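Local coordinates for protein (sliding clamp) (Enterobacteria phage RB69, PDB 1B77) that probably encircles DNA as a ring of three subunits and tethers the phage DNA polymerase to its template for processive replication, at residues I21-G26 and D46-D51; I140-G145 and T170-S175; K12-I17 and A40-S45. All coordinates share one frame; numbering follows the deposited sequence.

Interaction 1: residues I21-G26 and D46-D51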
loop_
_atom_site.group_PDB
_atom_site.type_symbol
_atom_site.label_atom_id
_atom_site.label_comp_id
_atom_site.label_asym_id
_atom_site.label_seq_id
_atom_site.Cartn_x
_atom_site.Cartn_y
_atom_site.Cartn_z
ATOM N N ILE A 21 -18.053 6.850 19.805
ATOM C CA ILE A 21 -19.494 6.661 19.735
ATOM C C ILE A 21 -20.112 6.204 21.052
ATOM O O ILE A 21 -19.430 5.679 21.935
ATOM C CB ILE A 21 -19.855 5.629 18.639
ATOM C CG1 ILE A 21 -21.355 5.661 18.355
ATOM C CG2 ILE A 21 -19.436 4.245 19.073
ATOM C CD1 ILE A 21 -21.737 4.859 17.135
ATOM N N LEU A 22 -21.408 6.440 21.194
ATOM C CA LEU A 22 -22.108 5.975 22.379
ATOM C C LEU A 22 -23.101 4.932 21.880
ATOM O O LEU A 22 -23.967 5.239 21.062
ATOM C CB LEU A 22 -22.858 7.121 23.075
ATOM C CG LEU A 22 -23.759 6.678 24.243
ATOM C CD1 LEU A 22 -22.913 6.055 25.361
ATOM C CD2 LEU A 22 -24.550 7.874 24.774
ATOM N N LEU A 23 -22.954 3.695 22.341
ATOM C CA LEU A 23 -23.879 2.639 21.947
ATOM C C LEU A 23 -24.929 2.540 23.045
ATOM O O LEU A 23 -24.589 2.552 24.229
ATOM C CB LEU A 23 -23.155 1.301 21.802
ATOM C CG LEU A 23 -22.081 1.196 20.724
ATOM C CD1 LEU A 23 -21.376 -0.148 20.851
ATOM C CD2 LEU A 23 -22.705 1.358 19.348
ATOM N N SER A 24 -26.196 2.459 22.644
ATOM C CA SER A 24 -27.316 2.362 23.582
ATOM C C SER A 24 -28.100 1.084 23.324
ATOM O O SER A 24 -28.226 0.634 22.182
ATOM C CB SER A 24 -28.261 3.563 23.427
ATOM O OG SER A 24 -27.595 4.788 23.702
ATOM N N GLN A 25 -28.632 0.502 24.391
ATOM C CA GLN A 25 -29.400 -0.729 24.268
ATOM C C GLN A 25 -30.508 -0.588 23.220
ATOM O O GLN A 25 -31.176 0.442 23.144
ATOM C CB GLN A 25 -29.976 -1.105 25.634
ATOM C CG GLN A 25 -28.896 -1.258 26.697
ATOM C CD GLN A 25 -29.436 -1.744 28.025
ATOM O OE1 GLN A 25 -30.211 -2.700 28.071
ATOM N NE2 GLN A 25 -29.016 -1.102 29.115
ATOM N N GLY A 26 -30.679 -1.629 22.409
ATOM C CA GLY A 26 -31.681 -1.622 21.360
ATOM C C GLY A 26 -31.063 -2.098 20.065
ATOM O O GLY A 26 -29.922 -2.550 20.063
ATOM N N ASP A 46 -28.557 -6.744 15.245
ATOM C CA ASP A 46 -27.997 -7.164 16.524
ATOM C C ASP A 46 -28.621 -6.359 17.652
ATOM O O ASP A 46 -29.007 -5.202 17.467
ATOM C CB ASP A 46 -26.481 -6.964 16.532
ATOM C CG ASP A 46 -25.779 -7.812 15.494
ATOM O OD1 ASP A 46 -25.965 -9.043 15.529
ATOM O OD2 ASP A 46 -25.046 -7.255 14.649
ATOM N N GLU A 47 -28.713 -6.966 18.829
ATOM C CA GLU A 47 -29.294 -6.281 19.970
ATOM C C GLU A 47 -28.215 -5.807 20.932
ATOM O O GLU A 47 -27.476 -6.621 21.476
ATOM C CB GLU A 47 -30.254 -7.206 20.715
ATOM C CG GLU A 47 -30.911 -6.530 21.909
ATOM C CD GLU A 47 -31.931 -5.492 21.502
ATOM O OE1 GLU A 47 -31.835 -4.971 20.364
ATOM O OE2 GLU A 47 -32.832 -5.162 22.314
ATOM N N ILE A 48 -28.113 -4.497 21.134
ATOM C CA ILE A 48 -27.128 -3.960 22.066
ATOM C C ILE A 48 -27.726 -4.137 23.464
ATOM O O ILE A 48 -28.807 -3.612 23.745
ATOM C CB ILE A 48 -26.873 -2.473 21.800
ATOM C CG1 ILE A 48 -26.291 -2.300 20.395
ATOM C CG2 ILE A 48 -25.957 -1.906 22.863
ATOM C CD1 ILE A 48 -26.079 -0.859 19.983
ATOM N N ASP A 49 -27.030 -4.870 24.333
ATOM C CA ASP A 49 -27.546 -5.144 25.673
ATOM C C ASP A 49 -26.904 -4.430 26.853
ATOM O O ASP A 49 -27.094 -4.824 28.000
ATOM C CB ASP A 49 -27.572 -6.655 25.928
ATOM C CG ASP A 49 -26.207 -7.305 25.781
ATOM O OD1 ASP A 49 -25.186 -6.580 25.786
ATOM O OD2 ASP A 49 -26.162 -8.552 25.673
ATOM N N PHE A 50 -26.129 -3.392 26.582
ATOM C CA PHE A 50 -25.544 -2.591 27.649
ATOM C C PHE A 50 -25.088 -1.278 27.042
ATOM O O PHE A 50 -24.751 -1.220 25.859
ATOM C CB PHE A 50 -24.391 -3.319 28.369
ATOM C CG PHE A 50 -23.163 -3.538 27.533
ATOM C CD1 PHE A 50 -23.127 -4.539 26.568
ATOM C CD2 PHE A 50 -22.020 -2.769 27.746
ATOM C CE1 PHE A 50 -21.975 -4.772 25.828
ATOM C CE2 PHE A 50 -20.860 -2.996 27.009
ATOM C CZ PHE A 50 -20.837 -4.003 26.048
ATOM N N ASP A 51 -25.127 -0.213 27.830
ATOM C CA ASP A 51 -24.716 1.089 27.336
ATOM C C ASP A 51 -23.237 1.312 27.618
ATOM O O ASP A 51 -22.745 1.027 28.715
ATOM C CB ASP A 51 -25.556 2.187 27.985
ATOM C CG ASP A 51 -27.039 1.892 27.901
ATOM O OD1 ASP A 51 -27.661 2.268 26.883
ATOM O OD2 ASP A 51 -27.575 1.258 28.845
#
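Gly-26 and Ile-48 form an antiparallel hydrogen-bonded pair, with a bond in each direction: Gly-26 N to Ile-48 O at 3.0 Å, arriving in the carbonyl plane on a lone pair, and Ile-48 N to Gly-26 O at 2.9 Å. Gly-26 has phi 132°, a backbone conformation that suits glycine. A CA-H...O contact from Gln-25 CA to Ile-48 O lies beside this pair; another, from Asp-51 CA to Leu-23 O, lies further along, where Leu-23 faces Asp-51.

The carboxylate of Asp-51 grips Gln-25 twice. Its OD1 takes the backbone N of Gln-25 at 3.2 Å, while its OD2 takes the side-chain NE2 of Gln-25 at 2.8 Å; both donors approach from above the carboxylate plane. Amide and carboxylate are turned 48° against each other, although OD2 lies close to the plane of the amide. The Gln-25 chain, extended beyond CG, carries its amide past the backbone of Asp-49 and Phe-50.

In the fold, strand 21-23 pairs with strand 52-54, Leu-23 bonding through its backbone to Val-52; beyond this the ladder is interrupted, and the two chains pair again at Gly-26 and Ile-48.

The apolar pair is Leu-23 and Ile-48, whose side chains cross at about a right angle. Ile-48 CG1 stands anti to the carbonyl carbon (chi1 -62°), and CD1 beyond it lies 4.1 Å from Leu-23 CB. Ile-48 CD1 also packs against a carbonyl oxygen, Ser-24 O, at 3.4 Å.

Interaction 2: residues I140-G145 and T170-S175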
loop_
_atom_site.group_PDB
_atom_site.type_symbol
_atom_site.label_atom_id
_atom_site.label_comp_id
_atom_site.label_asym_id
_atom_site.label_seq_id
_atom_site.Cartn_x
_atom_site.Cartn_y
_atom_site.Cartn_z
ATOM N N ILE A 140 -26.542 21.252 -5.377
ATOM C CA ILE A 140 -27.664 20.535 -5.973
ATOM C C ILE A 140 -28.669 21.607 -6.376
ATOM O O ILE A 140 -29.194 22.336 -5.530
ATOM C CB ILE A 140 -28.276 19.540 -4.964
ATOM C CG1 ILE A 140 -27.168 18.622 -4.431
ATOM C CG2 ILE A 140 -29.353 18.701 -5.636
ATOM C CD1 ILE A 140 -27.575 17.750 -3.263
ATOM N N THR A 141 -28.923 21.716 -7.675
ATOM C CA THR A 141 -29.821 22.748 -8.168
ATOM C C THR A 141 -30.791 22.298 -9.260
ATOM O O THR A 141 -30.628 21.231 -9.862
ATOM C CB THR A 141 -28.995 23.932 -8.703
ATOM O OG1 THR A 141 -29.855 25.049 -8.956
ATOM C CG2 THR A 141 -28.290 23.544 -9.990
ATOM N N ASN A 142 -31.804 23.124 -9.505
ATOM C CA ASN A 142 -32.792 22.831 -10.538
ATOM C C ASN A 142 -32.322 23.461 -11.836
ATOM O O ASN A 142 -32.027 24.655 -11.887
ATOM C CB ASN A 142 -34.176 23.381 -10.153
ATOM C CG ASN A 142 -34.187 24.892 -9.981
ATOM O OD1 ASN A 142 -33.452 25.444 -9.158
ATOM N ND2 ASN A 142 -35.030 25.569 -10.754
ATOM N N LYS A 143 -32.243 22.651 -12.885
ATOM C CA LYS A 143 -31.784 23.133 -14.174
ATOM C C LYS A 143 -32.415 22.374 -15.335
ATOM O O LYS A 143 -32.426 21.145 -15.351
ATOM C CB LYS A 143 -30.263 23.010 -14.256
ATOM C CG LYS A 143 -29.684 23.414 -15.590
ATOM C CD LYS A 143 -28.206 23.103 -15.667
ATOM C CE LYS A 143 -27.602 23.696 -16.936
ATOM N NZ LYS A 143 -27.804 25.181 -16.988
ATOM N N ASP A 144 -32.934 23.128 -16.302
ATOM C CA ASP A 144 -33.555 22.580 -17.507
ATOM C C ASP A 144 -34.492 21.399 -17.280
ATOM O O ASP A 144 -34.444 20.405 -18.015
ATOM C CB ASP A 144 -32.467 22.194 -18.514
ATOM C CG ASP A 144 -31.729 23.405 -19.068
ATOM O OD1 ASP A 144 -32.348 24.200 -19.811
ATOM O OD2 ASP A 144 -30.532 23.570 -18.755
ATOM N N GLY A 145 -35.350 21.515 -16.271
ATOM C CA GLY A 145 -36.295 20.447 -15.978
ATOM C C GLY A 145 -35.683 19.238 -15.292
ATOM O O GLY A 145 -36.281 18.161 -15.267
ATOM N N THR A 170 -32.529 13.417 -11.409
ATOM C CA THR A 170 -33.901 13.143 -11.828
ATOM C C THR A 170 -34.574 14.348 -12.482
ATOM O O THR A 170 -34.011 15.450 -12.513
ATOM C CB THR A 170 -34.758 12.724 -10.630
ATOM O OG1 THR A 170 -34.744 13.772 -9.655
ATOM C CG2 THR A 170 -34.219 11.449 -10.006
ATOM N N ASP A 171 -35.785 14.129 -12.993
ATOM C CA ASP A 171 -36.544 15.191 -13.641
ATOM C C ASP A 171 -37.205 16.052 -12.581
ATOM O O ASP A 171 -37.616 15.555 -11.540
ATOM C CB ASP A 171 -37.630 14.618 -14.561
ATOM C CG ASP A 171 -37.071 13.690 -15.629
ATOM O OD1 ASP A 171 -36.054 14.037 -16.259
ATOM O OD2 ASP A 171 -37.665 12.613 -15.840
ATOM N N TYR A 172 -37.299 17.349 -12.848
ATOM C CA TYR A 172 -37.926 18.268 -11.908
ATOM C C TYR A 172 -38.872 19.201 -12.639
ATOM O O TYR A 172 -38.436 20.082 -13.384
ATOM C CB TYR A 172 -36.876 19.095 -11.164
ATOM C CG TYR A 172 -37.488 20.117 -10.229
ATOM C CD1 TYR A 172 -38.228 19.718 -9.114
ATOM C CD2 TYR A 172 -37.340 21.487 -10.460
ATOM C CE1 TYR A 172 -38.801 20.651 -8.251
ATOM C CE2 TYR A 172 -37.910 22.432 -9.605
ATOM C CZ TYR A 172 -38.638 22.007 -8.503
ATOM O OH TYR A 172 -39.198 22.931 -7.649
ATOM N N ASP A 173 -40.166 19.010 -12.406
ATOM C CA ASP A 173 -41.196 19.820 -13.043
ATOM C C ASP A 173 -41.741 20.854 -12.074
ATOM O O ASP A 173 -42.659 21.606 -12.405
ATOM C CB ASP A 173 -42.329 18.918 -13.516
ATOM C CG ASP A 173 -41.816 17.674 -14.213
ATOM O OD1 ASP A 173 -40.973 17.805 -15.131
ATOM O OD2 ASP A 173 -42.252 16.561 -13.832
ATOM N N GLY A 174 -41.159 20.887 -10.880
ATOM C CA GLY A 174 -41.589 21.807 -9.854
ATOM C C GLY A 174 -41.562 23.279 -10.212
ATOM O O GLY A 174 -41.027 23.706 -11.241
ATOM N N SER A 175 -42.149 24.054 -9.311
ATOM C CA SER A 175 -42.263 25.493 -9.426
ATOM C C SER A 175 -41.098 26.259 -8.794
ATOM O O SER A 175 -40.662 27.277 -9.327
ATOM C CB SER A 175 -43.592 25.907 -8.780
ATOM O OG SER A 175 -43.515 27.190 -8.192
#
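A single backbone hydrogen bond and one van der Waals contact on a tyrosine ring join Gly-145 and Asn-142 to Tyr-172, at the surface edge of the five-stranded antiparallel sheet in the C-terminal clamp region. The bond runs from Tyr-172 N to Gly-145 O over 2.7 Å and is almost straight, at 175° at the hydrogen. It nevertheless meets the oxygen from well above the carbonyl plane, not on a lone pair. Around it, Asp-171 CA approaches Gly-145 O at 3.4 Å and Gly-145 CA approaches Tyr-172 O, also at 3.4 Å, as CA-H...O contacts. Gly-145, with phi at 76°, belongs to the tight turn that reverses the chain between strand 137-143 and strand 146-152. In this sheet strand 165-171 lies next to strand 146-152, on the side away from strand 137-143; it ends just before Tyr-172, and Asp-171 OD1 forms a salt bridge with Lys-146.

Tyr-172 CG is anti to the backbone N (chi1 177°), which sends the ring across toward strand 137-143. There Asn-142 CB meets the ring obliquely, 3.7 Å from Tyr-172 CD2 and 3.9 Å from its CE2. Gly-174 N lies over the centre of one face, 3.4 Å above the plane, and Phe-178 packs edge-to-face with the same ring. The phenol OH bonds to Asn-176 O, fixing the far end of the ring, while the amide of Asn-142 is held by Phe-178 N and Asn-177 OD1.

Interaction 3: residues K12-I17 and A40-S45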
loop_
_atom_site.group_PDB
_atom_site.type_symbol
_atom_site.label_atom_id
_atom_site.label_comp_id
_atom_site.label_asym_id
_atom_site.label_seq_id
_atom_site.Cartn_x
_atom_site.Cartn_y
_atom_site.Cartn_z
ATOM N N LYS A 12 -18.185 0.943 10.991
ATOM C CA LYS A 12 -16.928 1.417 10.438
ATOM C C LYS A 12 -17.181 2.705 9.641
ATOM O O LYS A 12 -16.340 3.603 9.632
ATOM C CB LYS A 12 -16.290 0.343 9.551
ATOM C CG LYS A 12 -14.769 0.454 9.465
ATOM C CD LYS A 12 -14.133 -0.660 8.633
ATOM C CE LYS A 12 -12.591 -0.551 8.649
ATOM N NZ LYS A 12 -11.980 -0.790 10.013
ATOM N N ASN A 13 -18.335 2.806 8.983
ATOM C CA ASN A 13 -18.657 4.028 8.240
ATOM C C ASN A 13 -18.885 5.154 9.251
ATOM O O ASN A 13 -18.474 6.288 9.026
ATOM C CB ASN A 13 -19.910 3.832 7.376
ATOM C CG ASN A 13 -20.415 5.140 6.755
ATOM O OD1 ASN A 13 -21.449 5.672 7.164
ATOM N ND2 ASN A 13 -19.687 5.655 5.767
ATOM N N PHE A 14 -19.527 4.826 10.370
ATOM C CA PHE A 14 -19.789 5.799 11.433
ATOM C C PHE A 14 -18.482 6.345 12.040
ATOM O O PHE A 14 -18.364 7.548 12.293
ATOM C CB PHE A 14 -20.654 5.161 12.537
ATOM C CG PHE A 14 -22.132 5.084 12.208
ATOM C CD1 PHE A 14 -22.575 4.943 10.895
ATOM C CD2 PHE A 14 -23.083 5.123 13.233
ATOM C CE1 PHE A 14 -23.949 4.838 10.607
ATOM C CE2 PHE A 14 -24.451 5.020 12.956
ATOM C CZ PHE A 14 -24.884 4.878 11.638
ATOM N N ALA A 15 -17.501 5.471 12.260
ATOM C CA ALA A 15 -16.222 5.893 12.834
ATOM C C ALA A 15 -15.514 6.928 11.962
ATOM O O ALA A 15 -14.673 7.687 12.449
ATOM C CB ALA A 15 -15.306 4.690 13.046
ATOM N N SER A 16 -15.838 6.959 10.673
ATOM C CA SER A 16 -15.216 7.934 9.795
ATOM C C SER A 16 -15.923 9.283 9.989
ATOM O O SER A 16 -15.415 10.327 9.584
ATOM C CB SER A 16 -15.317 7.488 8.337
ATOM O OG SER A 16 -16.646 7.618 7.869
ATOM N N ILE A 17 -17.102 9.254 10.603
ATOM C CA ILE A 17 -17.839 10.489 10.859
ATOM C C ILE A 17 -17.429 11.066 12.214
ATOM O O ILE A 17 -17.285 12.275 12.363
ATOM C CB ILE A 17 -19.362 10.255 10.856
ATOM C CG1 ILE A 17 -19.809 9.811 9.463
ATOM C CG2 ILE A 17 -20.084 11.547 11.273
ATOM C CD1 ILE A 17 -21.281 9.552 9.330
ATOM N N ALA A 40 -25.622 10.390 11.301
ATOM C CA ALA A 40 -25.890 9.079 10.724
ATOM C C ALA A 40 -26.642 8.196 11.711
ATOM O O ALA A 40 -26.424 8.268 12.927
ATOM C CB ALA A 40 -24.589 8.398 10.304
ATOM N N GLU A 41 -27.527 7.360 11.177
ATOM C CA GLU A 41 -28.310 6.452 11.997
ATOM C C GLU A 41 -28.696 5.227 11.189
ATOM O O GLU A 41 -28.777 5.273 9.958
ATOM C CB GLU A 41 -29.579 7.137 12.512
ATOM C CG GLU A 41 -30.539 7.586 11.415
ATOM C CD GLU A 41 -31.916 7.951 11.960
ATOM O OE1 GLU A 41 -32.001 8.695 12.957
ATOM O OE2 GLU A 41 -32.917 7.490 11.380
ATOM N N ALA A 42 -28.951 4.133 11.893
ATOM C CA ALA A 42 -29.322 2.901 11.224
ATOM C C ALA A 42 -29.901 1.870 12.168
ATOM O O ALA A 42 -29.528 1.806 13.341
ATOM C CB ALA A 42 -28.101 2.316 10.520
ATOM N N ASN A 43 -30.819 1.066 11.638
ATOM C CA ASN A 43 -31.432 -0.025 12.384
ATOM C C ASN A 43 -30.540 -1.219 12.090
ATOM O O ASN A 43 -30.161 -1.436 10.944
ATOM C CB ASN A 43 -32.844 -0.305 11.869
ATOM C CG ASN A 43 -33.793 0.825 12.142
ATOM O OD1 ASN A 43 -34.714 1.074 11.360
ATOM N ND2 ASN A 43 -33.595 1.512 13.259
ATOM N N ILE A 44 -30.195 -1.981 13.122
ATOM C CA ILE A 44 -29.329 -3.140 12.950
ATOM C C ILE A 44 -30.026 -4.426 13.378
ATOM O O ILE A 44 -31.059 -4.386 14.049
ATOM C CB ILE A 44 -28.012 -2.972 13.757
ATOM C CG1 ILE A 44 -28.326 -2.643 15.217
ATOM C CG2 ILE A 44 -27.163 -1.876 13.135
ATOM C CD1 ILE A 44 -27.096 -2.477 16.107
ATOM N N SER A 45 -29.459 -5.567 12.996
ATOM C CA SER A 45 -30.056 -6.854 13.336
ATOM C C SER A 45 -29.558 -7.404 14.668
ATOM O O SER A 45 -30.071 -8.412 15.161
ATOM C CB SER A 45 -29.787 -7.871 12.223
ATOM O OG SER A 45 -28.394 -8.019 12.004
#
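Helix 5-15 packs on the six-stranded antiparallel sheet of the clamp, and Phe-14, toward the C-terminal end of that helix, makes most of the contact with strand 38-44. Its CG lies anti to the carbonyl carbon (chi1 -79°), which extends the ring toward the strand. The methyl of Ala-40 sits over one face of this ring in a CH-pi contact: CB is 3.9 Å from the centroid and 24° off the ring normal, offset toward the rim on the CE1 side, where CB to Phe-14 CE1 measures 3.6 Å. Phe-14 CZ comes within 3.7 Å of Glu-41 N and 4.3 Å of Ala-42 CB. At the ring edge lie Glu-41 C, in plane, and Ala-42 N, near the plane and 4.1 Å from Phe-14 CZ.

Ile-17 CD1 meets the Ala-40 methyl from a second direction, at about a right angle to that of the ring, with 3.6 Å to CB. Phe-14 also rests on Ile-29 and Thr-31 of strand 28-32, and Tyr-216 of strand 215-219 touches Ile-17 and Ala-40. No hydrogen bond crosses the contact; shape and apolar burial carry it. Helices backed by antiparallel sheet are the building plan of sliding clamps, in which helices line the inside of the ring and sheets form its outside.

Overall arrangement
Interactions 1 and 3 are neighbours in the N-terminal clamp region, their centres 13 Å apart, and they touch through Ile-21 CD1 and Phe-14 CD2, 4.1 Å apart. Their segments alternate along the chain: helix 5-15 leads into strand 21-23, and strand 38-44 into strand 47-48. Interaction 3 is buried between helix and sheet, while interaction 1 sits at the surface beside it. Interaction 2 comes later, in the C-terminal region, its centre 42 Å from interaction 1, across the subunit's centre, and 31 Å from interaction 3. The sheet holding strand 38-44 also takes strands 194-201, 204-210 and 215-219, joining both halves of a subunit in what is probably a three-subunit ring around DNA.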